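Local coordinates for malonyl CoA-acyl carrier protein transacylase (Staphylococcus aureus, PDB 3IM9), which catalyses the transfer of the malonyl group from malonyl-CoA to holo-acyl carrier protein in fatty acid biosynthesis, at residues I15-G20 with I281-V286. Residues are numbered along the deposited sequence; the frame is centred on the assembly and turned at random.
Sequences IFPGQG and IGPGKV. With SO4 (sulfate ion), chain D.
The ring of F16 turns one edge to I281. The carbonyl O of I281 lies near the ring plane at that edge, 3.3 Å from F16 CD2. F16 CE2, on the same edge, packs against I281 CB at 3.7 Å. The two side chains run side by side and point the same way. F16 CG stands anti to its carbonyl carbon, chi1 -63°, and this brings the CD2-CE2 edge to I281. S78 OG, from helix 67-84, donates a hydrogen bond to I281 O, and helix 99-106 packs on the F16 ring through S102, S103 and A106. The puckered ring of P17 comes next. Its CD sits 3.4 Å from I281 O, so this one oxygen touches both rings. Its CG reaches P283 O at 3.8 Å and P283 CD at 4.2 Å, with G282 CA also near P17 CG.

The contact joins the ends of strands 11-16 and 275-281, neighbours in the parallel four-stranded sheet of the acyltransferase fold. I281 N donates to I15 O at 3.0 Å, and the C=O...N angle of 177° is almost straight. Beyond P17 and P283 the two segments diverge. The loop after strand 11-16 holds a sulfate, probably from the crystallisation liquor: G18 N donates to its O1 at 2.7 Å, with an N-H...O angle of 172°. V286 CG1 approaches the same ion from the start of helix 286-294. The P17 side chain lies about 9 Å from that of S97, the probable active-site serine.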
ATOM      1  N   ILE A  15       4.074  -9.424   1.361  1.00 10.24           N
ATOM      2  CA  ILE A  15       3.387  -8.149   1.602  1.00 10.70           C
ATOM      3  C   ILE A  15       4.074  -7.073   0.770  1.00 10.42           C
ATOM      4  O   ILE A  15       5.308  -7.163   0.464  1.00 10.96           O
ATOM      5  CB  ILE A  15       3.364  -7.726   3.097  1.00  8.96           C
ATOM      6  CG1 ILE A  15       4.772  -7.459   3.644  1.00 11.98           C
ATOM      7  CG2 ILE A  15       2.692  -8.852   3.931  1.00 11.82           C
ATOM      8  CD1 ILE A  15       4.852  -7.145   5.142  1.00 11.94           C
ATOM      9  N   PHE A  16       3.297  -6.055   0.404  1.00  9.07           N
ATOM     10  CA  PHE A  16       3.809  -5.095  -0.614  1.00  9.13           C
ATOM     11  C   PHE A  16       3.601  -3.660  -0.108  1.00  9.99           C
ATOM     12  O   PHE A  16       2.488  -3.254   0.238  1.00 10.34           O
ATOM     13  CB  PHE A  16       3.035  -5.326  -1.901  1.00  9.14           C
ATOM     14  CG  PHE A  16       3.243  -6.707  -2.467  1.00 10.56           C
ATOM     15  CD1 PHE A  16       2.228  -7.656  -2.341  1.00 10.74           C
ATOM     16  CD2 PHE A  16       4.426  -7.036  -3.112  1.00  9.35           C
ATOM     17  CE1 PHE A  16       2.447  -8.986  -2.808  1.00 12.44           C
ATOM     18  CE2 PHE A  16       4.629  -8.315  -3.666  1.00 11.02           C
ATOM     19  CZ  PHE A  16       3.605  -9.291  -3.535  1.00 12.86           C
ATOM     20  N   PRO A  17       4.637  -2.808  -0.161  1.00 10.02           N
ATOM     21  CA  PRO A  17       4.519  -1.407   0.271  1.00  9.82           C
ATOM     22  C   PRO A  17       3.831  -0.553  -0.786  1.00 10.33           C
ATOM     23  O   PRO A  17       3.683  -0.920  -1.958  1.00 10.51           O
ATOM     24  CB  PRO A  17       5.970  -0.993   0.431  1.00 10.88           C
ATOM     25  CG  PRO A  17       6.696  -1.779  -0.654  1.00 10.73           C
ATOM     26  CD  PRO A  17       6.008  -3.200  -0.596  1.00  8.67           C
ATOM     27  N   GLY A  18       3.422   0.606  -0.311  1.00  7.81           N
ATOM     28  CA  GLY A  18       2.755   1.642  -1.127  1.00  8.18           C
ATOM     29  C   GLY A  18       3.508   2.965  -1.124  1.00  8.38           C
ATOM     30  O   GLY A  18       4.734   3.030  -0.794  1.00  9.33           O
ATOM     31  N   GLN A  19       2.730   3.991  -1.453  1.00  9.67           N
ATOM     32  CA  GLN A  19       3.291   5.401  -1.517  1.00  8.83           C
ATOM     33  C   GLN A  19       4.108   5.691  -0.295  1.00 10.85           C
ATOM     34  O   GLN A  19       3.662   5.444   0.879  1.00 13.42           O
ATOM     35  CB  GLN A  19       2.086   6.332  -1.638  1.00  9.85           C
ATOM     36  CG  GLN A  19       2.504   7.779  -1.928  1.00  8.63           C
ATOM     37  CD  GLN A  19       2.810   7.979  -3.376  1.00 10.97           C
ATOM     38  OE1 GLN A  19       2.130   7.460  -4.262  1.00 12.24           O
ATOM     39  NE2 GLN A  19       3.875   8.813  -3.644  1.00 11.46           N
ATOM     40  N   GLY A  20       5.279   6.254  -0.535  1.00 10.28           N
ATOM     41  CA  GLY A  20       6.223   6.530   0.579  1.00 11.22           C
ATOM     42  C   GLY A  20       7.420   5.618   0.606  1.00 12.14           C
ATOM     43  O   GLY A  20       8.485   6.039   1.111  1.00 13.72           O
ATOM     44  N   ILE A 281       8.203  -7.242  -0.246  1.00 10.90           N
ATOM     45  CA  ILE A 281       8.805  -7.319  -1.592  1.00  9.97           C
ATOM     46  C   ILE A 281       8.542  -5.947  -2.267  1.00 10.96           C
ATOM     47  O   ILE A 281       7.383  -5.575  -2.576  1.00 10.75           O
ATOM     48  CB  ILE A 281       8.140  -8.458  -2.433  1.00 12.14           C
ATOM     49  CG1 ILE A 281       8.401  -9.766  -1.659  1.00 11.43           C
ATOM     50  CG2 ILE A 281       8.703  -8.460  -3.885  1.00 10.23           C
ATOM     51  CD1 ILE A 281       7.609 -10.969  -2.351  1.00 13.72           C
ATOM     52  N   GLY A 282       9.652  -5.194  -2.493  1.00  9.65           N
ATOM     53  CA  GLY A 282       9.479  -3.822  -3.005  1.00 10.07           C
ATOM     54  C   GLY A 282      10.677  -3.042  -2.484  1.00 10.48           C
ATOM     55  O   GLY A 282      11.529  -3.533  -1.787  1.00 10.69           O
ATOM     56  N   PRO A 283      10.701  -1.760  -2.772  1.00 10.27           N
ATOM     57  CA  PRO A 283      11.714  -0.907  -2.301  1.00 11.47           C
ATOM     58  C   PRO A 283      11.466  -0.572  -0.828  1.00 10.65           C
ATOM     59  O   PRO A 283      10.303  -0.520  -0.365  1.00  9.63           O
ATOM     60  CB  PRO A 283      11.492   0.402  -3.102  1.00 10.74           C
ATOM     61  CG  PRO A 283      10.040   0.490  -3.455  1.00 10.70           C
ATOM     62  CD  PRO A 283       9.658  -1.056  -3.557  1.00 10.22           C
ATOM     63  N   GLY A 284      12.580  -0.407  -0.073  1.00 12.16           N
ATOM     64  CA  GLY A 284      12.439  -0.106   1.339  1.00 12.63           C
ATOM     65  C   GLY A 284      12.043  -1.295   2.215  1.00 12.87           C
ATOM     66  O   GLY A 284      11.828  -2.405   1.710  1.00 11.79           O
ATOM     67  N   LYS A 285      11.921  -1.055   3.511  1.00 11.89           N
ATOM     68  CA  LYS A 285      11.435  -2.077   4.420  1.00 12.45           C
ATOM     69  C   LYS A 285      10.434  -1.440   5.367  1.00 11.54           C
ATOM     70  O   LYS A 285      10.418  -1.747   6.559  1.00 11.87           O
ATOM     71  CB  LYS A 285      12.591  -2.693   5.207  1.00 14.66           C
ATOM     72  CG  LYS A 285      13.736  -1.732   5.482  1.00 21.26           C
ATOM     73  CD  LYS A 285      15.025  -2.480   5.783  1.00 29.21           C
ATOM     74  CE  LYS A 285      15.405  -2.357   7.249  1.00 38.28           C
ATOM     75  NZ  LYS A 285      16.599  -3.181   7.585  1.00 41.99           N
ATOM     76  N   VAL A 286       9.605  -0.541   4.843  1.00 11.86           N
ATOM     77  CA  VAL A 286       8.707   0.190   5.714  1.00 10.64           C
ATOM     78  C   VAL A 286       7.676  -0.719   6.368  1.00 10.57           C
ATOM     79  O   VAL A 286       7.399  -0.578   7.565  1.00 10.78           O
ATOM     80  CB  VAL A 286       7.937   1.263   4.885  1.00 10.26           C
ATOM     81  CG1 VAL A 286       6.900   2.039   5.772  1.00 11.79           C
ATOM     82  CG2 VAL A 286       8.894   2.228   4.198  1.00 12.26           C
TER
HETATM   83  S   SO4 D 901       3.615   2.412   2.894  1.00 22.35           S
HETATM   84  O1  SO4 D 901       3.611   1.036   2.375  1.00 18.82           O
HETATM   85  O2  SO4 D 901       4.991   3.149   2.644  1.00 23.51           O
HETATM   86  O3  SO4 D 901       2.511   3.006   2.157  1.00 39.95           O
HETATM   87  O4  SO4 D 901       3.373   2.367   4.476  1.00 27.56           O